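Local coordinates for protein choline dehydrogenase and related flavoproteins (PDB 3Q9T) that oxidises formate as a formate oxidase of the glucose-methanol-choline oxidoreductase family, using a modified flavin, 8-formyl-FAD, as cofactor, at residues D64-D76 / Q443-I457. Numbering follows the deposited sequence. Where two conformers were deposited one is given.
With FAY ([(2R,3S,4R,5R)-5-(6-amino-9H-purin-9-yl)-3,4-dihydroxytetrahydrofuran-2-yl]methyl (2R,3S,4S)-5-(8-formyl-7-methyl-2,4-dioxo-3,4-dihydrobenzo[g]pteridin-10(2H)-yl)-2,3,4-trihydroxypentyl dihydrogen diphosphate), chain D.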
loop_
_atom_site.group_PDB
_atom_site.type_symbol
_atom_site.label_atom_id
_atom_site.label_comp_id
_atom_site.label_asym_id
_atom_site.label_seq_id
_atom_site.Cartn_x
_atom_site.Cartn_y
_atom_site.Cartn_z
ATOM N N ASP A 64 3.293 2.955 20.743
ATOM C CA ASP A 64 2.616 2.286 19.641
ATOM C C ASP A 64 3.534 1.280 18.936
ATOM O O ASP A 64 4.550 1.666 18.363
ATOM C CB ASP A 64 2.121 3.334 18.633
ATOM C CG ASP A 64 1.337 2.730 17.490
ATOM O OD1 ASP A 64 1.225 1.483 17.430
ATOM O OD2 ASP A 64 0.841 3.509 16.642
ATOM N N TRP A 65 3.149 0.004 18.950
ATOM C CA TRP A 65 3.835 -1.023 18.173
ATOM C C TRP A 65 4.005 -0.582 16.721
ATOM O O TRP A 65 5.008 -0.881 16.094
ATOM C CB TRP A 65 3.094 -2.364 18.234
ATOM C CG TRP A 65 3.173 -3.038 19.581
ATOM C CD1 TRP A 65 2.256 -2.959 20.606
ATOM C CD2 TRP A 65 4.227 -3.884 20.054
ATOM N NE1 TRP A 65 2.677 -3.711 21.677
ATOM C CE2 TRP A 65 3.887 -4.281 21.372
ATOM C CE3 TRP A 65 5.426 -4.347 19.493
ATOM C CZ2 TRP A 65 4.700 -5.124 22.130
ATOM C CZ3 TRP A 65 6.233 -5.187 20.247
ATOM C CH2 TRP A 65 5.865 -5.567 21.551
ATOM N N ALA A 66 3.003 0.119 16.204
ATOM C CA ALA A 66 3.052 0.706 14.872
ATOM C C ALA A 66 3.361 -0.340 13.806
ATOM O O ALA A 66 4.232 -0.148 12.964
ATOM C CB ALA A 66 4.056 1.879 14.820
ATOM N N TYR A 67 2.633 -1.447 13.851
ATOM C CA TYR A 67 2.784 -2.505 12.860
ATOM C C TYR A 67 2.444 -2.084 11.429
ATOM O O TYR A 67 1.486 -1.332 11.182
ATOM C CB TYR A 67 1.877 -3.685 13.211
ATOM C CG TYR A 67 2.139 -4.315 14.554
ATOM C CD1 TYR A 67 3.355 -4.923 14.832
ATOM C CD2 TYR A 67 1.151 -4.338 15.540
ATOM C CE1 TYR A 67 3.595 -5.518 16.065
ATOM C CE2 TYR A 67 1.382 -4.924 16.768
ATOM C CZ TYR A 67 2.606 -5.513 17.021
ATOM O OH TYR A 67 2.841 -6.100 18.229
ATOM N N LYS A 68 3.209 -2.619 10.487
ATOM C CA LYS A 68 2.761 -2.708 9.108
ATOM C C LYS A 68 1.691 -3.790 9.037
ATOM O O LYS A 68 1.861 -4.861 9.631
ATOM C CB LYS A 68 3.918 -3.129 8.203
ATOM C CG LYS A 68 5.056 -2.112 8.100
ATOM C CD LYS A 68 6.169 -2.669 7.236
ATOM C CE LYS A 68 7.142 -1.578 6.798
ATOM N NZ LYS A 68 8.275 -2.187 6.038
ATOM N N THR A 69 0.588 -3.514 8.339
ATOM C CA THR A 69 -0.363 -4.566 8.006
ATOM C C THR A 69 -1.109 -4.345 6.698
ATOM O O THR A 69 -1.431 -3.219 6.330
ATOM C CB THR A 69 -1.384 -4.909 9.169
ATOM O OG1 THR A 69 -2.670 -4.361 8.888
ATOM C CG2 THR A 69 -0.904 -4.449 10.495
ATOM N N THR A 70 -1.362 -5.443 5.994
ATOM C CA THR A 70 -2.135 -5.416 4.759
ATOM C C THR A 70 -3.617 -5.265 5.087
ATOM O O THR A 70 -4.210 -6.110 5.776
ATOM C CB THR A 70 -1.927 -6.713 3.934
ATOM O OG1 THR A 70 -0.556 -6.828 3.553
ATOM C CG2 THR A 70 -2.818 -6.729 2.672
ATOM N N MET A 71 -4.204 -4.189 4.579
ATOM C CA MET A 71 -5.593 -3.843 4.858
ATOM C C MET A 71 -6.518 -4.605 3.935
ATOM O O MET A 71 -7.531 -5.161 4.362
ATOM C CB MET A 71 -5.799 -2.339 4.682
ATOM C CG MET A 71 -4.999 -1.498 5.685
ATOM S SD MET A 71 -5.736 -1.521 7.344
ATOM C CE MET A 71 -4.263 -1.734 8.335
ATOM N N VAL A 72 -6.171 -4.611 2.656
ATOM C CA VAL A 72 -6.905 -5.391 1.692
ATOM C C VAL A 72 -5.982 -6.072 0.709
ATOM O O VAL A 72 -4.950 -5.522 0.321
ATOM C CB VAL A 72 -8.063 -4.585 1.006
ATOM C CG1 VAL A 72 -8.007 -3.122 1.369
ATOM C CG2 VAL A 72 -8.089 -4.801 -0.485
ATOM N N ARG A 73 -6.350 -7.300 0.359
ATOM C CA ARG A 73 -5.614 -8.109 -0.591
ATOM C C ARG A 73 -6.614 -8.820 -1.491
ATOM O O ARG A 73 -6.970 -9.966 -1.248
ATOM C CB ARG A 73 -4.727 -9.130 0.138
ATOM C CG ARG A 73 -3.817 -9.925 -0.797
ATOM C CD ARG A 73 -2.877 -10.849 -0.026
ATOM N NE ARG A 73 -1.783 -10.105 0.588
ATOM C CZ ARG A 73 -1.097 -10.519 1.651
ATOM N NH1 ARG A 73 -0.103 -9.776 2.134
ATOM N NH2 ARG A 73 -1.397 -11.677 2.236
ATOM N N ARG A 74 -7.102 -8.095 -2.492
ATOM C CA ARG A 74 -7.997 -8.626 -3.504
ATOM C C ARG A 74 -7.186 -8.700 -4.788
ATOM O O ARG A 74 -6.114 -8.100 -4.874
ATOM C CB ARG A 74 -9.190 -7.686 -3.719
ATOM C CG ARG A 74 -10.172 -7.586 -2.538
ATOM C CD ARG A 74 -11.080 -6.360 -2.682
ATOM N NE ARG A 74 -11.669 -6.263 -4.021
ATOM C CZ ARG A 74 -12.819 -6.829 -4.382
ATOM N NH1 ARG A 74 -13.534 -7.535 -3.507
ATOM N NH2 ARG A 74 -13.264 -6.679 -5.618
ATOM N N ASP A 75 -7.688 -9.424 -5.786
ATOM C CA ASP A 75 -7.032 -9.456 -7.092
ATOM C C ASP A 75 -7.001 -8.063 -7.767
ATOM O O ASP A 75 -6.039 -7.726 -8.441
ATOM C CB ASP A 75 -7.681 -10.505 -8.014
ATOM C CG ASP A 75 -7.190 -11.941 -7.737
ATOM O OD1 ASP A 75 -6.310 -12.109 -6.862
ATOM O OD2 ASP A 75 -7.667 -12.905 -8.406
ATOM N N ASP A 76 -8.051 -7.263 -7.593
ATOM C CA ASP A 76 -8.100 -5.941 -8.214
ATOM C C ASP A 76 -7.456 -4.828 -7.377
ATOM O O ASP A 76 -7.359 -3.696 -7.829
ATOM C CB ASP A 76 -9.536 -5.543 -8.587
ATOM C CG ASP A 76 -10.478 -5.409 -7.356
ATOM O OD1 ASP A 76 -10.039 -5.630 -6.198
ATOM O OD2 ASP A 76 -11.677 -5.091 -7.570
ATOM N N GLN A 443 7.924 -8.140 13.769
ATOM C CA GLN A 443 6.470 -8.197 13.774
ATOM C C GLN A 443 5.985 -9.415 12.983
ATOM O O GLN A 443 6.613 -9.826 12.005
ATOM C CB GLN A 443 5.876 -6.905 13.224
ATOM C CG GLN A 443 6.044 -6.707 11.729
ATOM C CD GLN A 443 5.047 -5.705 11.215
ATOM O OE1 GLN A 443 5.262 -4.500 11.328
ATOM N NE2 GLN A 443 3.925 -6.189 10.691
ATOM N N PRO A 444 4.882 -10.025 13.430
ATOM C CA PRO A 444 4.336 -11.074 12.572
ATOM C C PRO A 444 3.780 -10.389 11.325
ATOM O O PRO A 444 3.576 -9.164 11.321
ATOM C CB PRO A 444 3.197 -11.648 13.419
ATOM C CG PRO A 444 2.721 -10.468 14.218
ATOM C CD PRO A 444 3.979 -9.688 14.547
ATOM N N ASN A 445 3.554 -11.161 10.267
ATOM C CA ASN A 445 2.901 -10.620 9.086
ATOM C C ASN A 445 1.390 -10.627 9.286
ATOM O O ASN A 445 0.830 -11.568 9.855
ATOM C CB ASN A 445 3.317 -11.380 7.828
ATOM C CG ASN A 445 4.702 -10.987 7.350
ATOM O OD1 ASN A 445 5.157 -9.864 7.582
ATOM N ND2 ASN A 445 5.384 -11.910 6.692
ATOM N N ILE A 446 0.740 -9.557 8.844
ATOM C CA ILE A 446 -0.658 -9.328 9.170
ATOM C C ILE A 446 -1.446 -8.945 7.926
ATOM O O ILE A 446 -1.186 -7.915 7.304
ATOM C CB ILE A 446 -0.817 -8.201 10.251
ATOM C CG1 ILE A 446 0.111 -8.456 11.453
ATOM C CG2 ILE A 446 -2.280 -8.062 10.681
ATOM C CD1 ILE A 446 0.037 -7.400 12.559
ATOM N N ASN A 447 -2.401 -9.794 7.572
ATOM C CA ASN A 447 -3.351 -9.507 6.510
ATOM C C ASN A 447 -4.788 -9.500 7.050
ATOM O O ASN A 447 -5.253 -10.517 7.572
ATOM C CB ASN A 447 -3.216 -10.535 5.395
ATOM C CG ASN A 447 -4.264 -10.359 4.329
ATOM O OD1 ASN A 447 -4.807 -9.276 4.162
ATOM N ND2 ASN A 447 -4.584 -11.436 3.622
ATOM N N LEU A 448 -5.469 -8.353 6.953
ATOM C CA LEU A 448 -6.828 -8.204 7.493
ATOM C C LEU A 448 -7.900 -8.646 6.507
ATOM O O LEU A 448 -9.045 -8.864 6.877
ATOM C CB LEU A 448 -7.100 -6.744 7.893
ATOM C CG LEU A 448 -6.320 -6.206 9.090
ATOM C CD1 LEU A 448 -6.526 -4.714 9.261
ATOM C CD2 LEU A 448 -6.747 -6.965 10.335
ATOM N N ASN A 449 -7.527 -8.712 5.235
ATOM C CA ASN A 449 -8.404 -9.236 4.206
ATOM C C ASN A 449 -9.754 -8.520 4.147
ATOM O O ASN A 449 -10.790 -9.146 3.926
ATOM C CB ASN A 449 -8.585 -10.743 4.386
ATOM C CG ASN A 449 -9.107 -11.423 3.128
ATOM O OD1 ASN A 449 -8.739 -11.050 2.014
ATOM N ND2 ASN A 449 -9.973 -12.424 3.303
ATOM N N PHE A 450 -9.727 -7.208 4.340
ATOM C CA PHE A 450 -10.930 -6.395 4.266
ATOM C C PHE A 450 -11.524 -6.474 2.861
ATOM O O PHE A 450 -10.798 -6.392 1.847
ATOM C CB PHE A 450 -10.606 -4.926 4.578
ATOM C CG PHE A 450 -10.424 -4.612 6.039
ATOM C CD1 PHE A 450 -11.133 -5.304 7.023
ATOM C CD2 PHE A 450 -9.587 -3.572 6.428
ATOM C CE1 PHE A 450 -10.989 -4.986 8.357
ATOM C CE2 PHE A 450 -9.422 -3.256 7.779
ATOM C CZ PHE A 450 -10.133 -3.953 8.739
ATOM N N PHE A 451 -12.842 -6.621 2.796
ATOM C CA PHE A 451 -13.563 -6.532 1.531
ATOM C C PHE A 451 -13.229 -7.675 0.537
ATOM O O PHE A 451 -13.361 -7.521 -0.676
ATOM C CB PHE A 451 -13.337 -5.153 0.904
ATOM C CG PHE A 451 -13.858 -4.019 1.751
ATOM C CD1 PHE A 451 -15.229 -3.874 1.975
ATOM C CD2 PHE A 451 -12.990 -3.104 2.335
ATOM C CE1 PHE A 451 -15.716 -2.854 2.752
ATOM C CE2 PHE A 451 -13.479 -2.062 3.127
ATOM C CZ PHE A 451 -14.840 -1.934 3.335
ATOM N N ALA A 452 -12.779 -8.811 1.053
ATOM C CA ALA A 452 -12.573 -9.977 0.193
ATOM C C ALA A 452 -13.867 -10.282 -0.566
ATOM O O ALA A 452 -13.837 -10.658 -1.730
ATOM C CB ALA A 452 -12.126 -11.181 1.008
ATOM N N ASN A 453 -15.007 -10.103 0.101
ATOM C CA ASN A 453 -16.312 -10.311 -0.529
ATOM C C ASN A 453 -16.881 -8.978 -1.040
ATOM O O ASN A 453 -16.938 -7.999 -0.294
ATOM C CB ASN A 453 -17.275 -10.975 0.472
ATOM C CG ASN A 453 -18.586 -11.425 -0.167
ATOM O OD1 ASN A 453 -19.153 -10.728 -1.012
ATOM N ND2 ASN A 453 -19.079 -12.593 0.249
ATOM N N ASP A 454 -17.297 -8.933 -2.304
ATOM C CA ASP A 454 -17.890 -7.716 -2.891
ATOM C C ASP A 454 -19.111 -7.162 -2.146
ATOM O O ASP A 454 -19.318 -5.941 -2.097
ATOM C CB ASP A 454 -18.269 -7.968 -4.347
ATOM C CG ASP A 454 -17.070 -7.934 -5.288
ATOM O OD1 ASP A 454 -15.914 -7.803 -4.819
ATOM O OD2 ASP A 454 -17.297 -8.051 -6.509
ATOM N N LEU A 455 -19.936 -8.042 -1.584
ATOM C CA LEU A 455 -21.100 -7.584 -0.806
ATOM C C LEU A 455 -20.705 -6.581 0.274
ATOM O O LEU A 455 -21.439 -5.640 0.531
ATOM C CB LEU A 455 -21.829 -8.751 -0.144
ATOM C CG LEU A 455 -23.168 -9.286 -0.641
ATOM C CD1 LEU A 455 -24.166 -9.367 0.537
ATOM C CD2 LEU A 455 -23.751 -8.505 -1.826
ATOM N N ASP A 456 -19.543 -6.788 0.900
ATOM C CA ASP A 456 -19.033 -5.870 1.929
ATOM C C ASP A 456 -18.793 -4.488 1.351
ATOM O O ASP A 456 -19.006 -3.481 2.022
ATOM C CB ASP A 456 -17.727 -6.389 2.558
ATOM C CG ASP A 456 -17.959 -7.339 3.733
ATOM O OD1 ASP A 456 -19.131 -7.597 4.083
ATOM O OD2 ASP A 456 -16.957 -7.829 4.317
ATOM N N ILE A 457 -18.304 -4.434 0.113
ATOM C CA ILE A 457 -18.079 -3.152 -0.546
ATOM C C ILE A 457 -19.428 -2.461 -0.757
ATOM O O ILE A 457 -19.581 -1.266 -0.517
ATOM C CB ILE A 457 -17.362 -3.323 -1.923
ATOM C CG1 ILE A 457 -15.967 -3.945 -1.736
ATOM C CG2 ILE A 457 -17.277 -1.994 -2.662
ATOM C CD1 ILE A 457 -15.195 -4.157 -3.050
HETATM P P FAY D . -6.009 -7.093 24.284
HETATM N N1 FAY D . -12.208 -0.711 21.449
HETATM C C2 FAY D . -13.285 -0.073 22.060
HETATM O O2 FAY D . -14.089 -0.719 22.721
HETATM N N3 FAY D . -13.208 1.277 22.333
HETATM C C4 FAY D . -12.411 2.064 21.540
HETATM O O4 FAY D . -12.839 3.194 21.239
HETATM N N5 FAY D . -10.498 2.200 20.120
HETATM C C6 FAY D . -8.360 2.492 19.189
HETATM C C7 FAY D . -7.094 2.027 18.883
HETATM C C8 FAY D . -6.766 0.695 19.156
HETATM O O8 FAY D . -4.984 -0.806 19.407
HETATM C C9 FAY D . -7.679 -0.113 19.847
HETATM P PA FAY D . -3.653 -5.530 24.172
HETATM C "C1'" FAY D . -9.640 -1.966 21.013
HETATM C C10 FAY D . -11.224 0.029 20.838
HETATM N N10 FAY D . -9.971 -0.536 20.580
HETATM N N1A FAY D . 6.637 -9.207 24.599
HETATM O O1A FAY D . -2.939 -4.921 23.012
HETATM C C1B FAY D . 2.040 -6.737 25.178
HETATM O O1P FAY D . -5.867 -7.426 25.750
HETATM C "C2'" FAY D . -9.206 -2.035 22.495
HETATM O "O2'" FAY D . -8.317 -1.000 22.716
HETATM C C2A FAY D . 6.156 -8.576 25.730
HETATM O O2A FAY D . -4.473 -4.557 24.963
HETATM C C2B FAY D . 1.615 -5.425 24.544
HETATM O O2B FAY D . 2.542 -4.375 24.757
HETATM O O2P FAY D . -6.528 -8.286 23.501
HETATM C "C3'" FAY D . -8.638 -3.341 23.143
HETATM O "O3'" FAY D . -7.554 -3.155 24.050
HETATM N N3A FAY D . 4.913 -7.963 25.718
HETATM C C3B FAY D . 0.310 -5.156 25.260
HETATM O O3B FAY D . 0.594 -4.557 26.500
HETATM O O3P FAY D . -4.566 -6.734 23.664
HETATM C "C4'" FAY D . -8.228 -4.423 22.176
HETATM O "O4'" FAY D . -9.330 -4.584 21.287
HETATM C C4A FAY D . 4.162 -7.990 24.587
HETATM C C4B FAY D . -0.229 -6.535 25.551
HETATM O O4B FAY D . 0.839 -7.446 25.354
HETATM C C4X FAY D . -11.413 1.423 20.782
HETATM C "C5'" FAY D . -7.887 -5.734 22.927
HETATM O "O5'" FAY D . -6.925 -5.765 23.992
HETATM C C5A FAY D . 4.627 -8.630 23.441
HETATM C C5B FAY D . -1.407 -6.869 24.657
HETATM O O5B FAY D . -2.532 -6.184 25.152
HETATM C C5X FAY D . -9.331 1.620 19.673
HETATM C C6A FAY D . 5.879 -9.240 23.441
HETATM N N6A FAY D . 6.369 -9.768 22.310
HETATM N N7A FAY D . 3.684 -8.506 22.484
HETATM C C7M FAY D . -6.177 2.927 18.090
HETATM C C8A FAY D . 2.634 -7.822 22.986
HETATM C C8M FAY D . -5.331 0.334 19.189
HETATM C C9A FAY D . -8.986 0.317 20.070
HETATM N N9A FAY D . 2.920 -7.493 24.279
HETATM O O HOH W 1 2.093 -7.166 7.884
HETATM O O HOH W 2 1.341 -7.703 5.211
HETATM O O HOH W 3 -8.899 -8.536 0.857
HETATM O O HOH W 4 -6.530 -12.042 0.893
HETATM O O HOH W 5 -9.391 -11.076 -0.633
HETATM O O HOH W 6 -15.172 -6.789 -8.015
#
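The guanidinium of Arg-74 carries Ile-457 CD1 over the centre of one face, 3.7 Å above the plane, and acids round its edge. Arg-74 NH1 lies 2.7 Å from Asp-454 OD1, which NH2 of the same group also reaches, end-on; Asp-76 is gripped side-on through NE and NH2. Arg-74 NH1 also donates to Phe-451 O at 2.8 Å, nearly along the C=O axis. A bend at chi3 (48°) brings the group up to the start of helix 454-473, and this salt-bridge network probably fixes its rotation. Leu-448 CB covers one face of the Phe-450 ring, while Met-71 SD approaches obliquely, 5.3 Å from the centroid, a Met-aromatic contact. The Tyr-67 ring takes Trp-65 CB on one face and Gln-443 CB obliquely, its plane 80° from the Gln-443 amide. That amide imitates a strand neighbour: OE1 accepts Lys-68 N on an in-plane lone pair, and Gln-443 NE2 donates to Lys-68 O (2.7 Å) and Pro-444 O. Between these ends, strands 67-70 and 445-447 run roughly parallel, 40° apart, joined by a single bridge at Thr-70 and Asn-447: Thr-70 N donates to Ile-446 O, and Leu-448 N donates almost straight to Thr-70 O. The bridge links the hairpin of 67-74 and 77-81 to the sheet edge at 445-447. Water 1 joins Lys-68 O to Ile-446 N. At the cofactor end, Trp-65 NE1 makes a weak hydrogen bond to ribose O2B of the 8-formyl-FAD, and Tyr-67 OH is hydrogen-bonded to Glu-270, another FAD-binding residue.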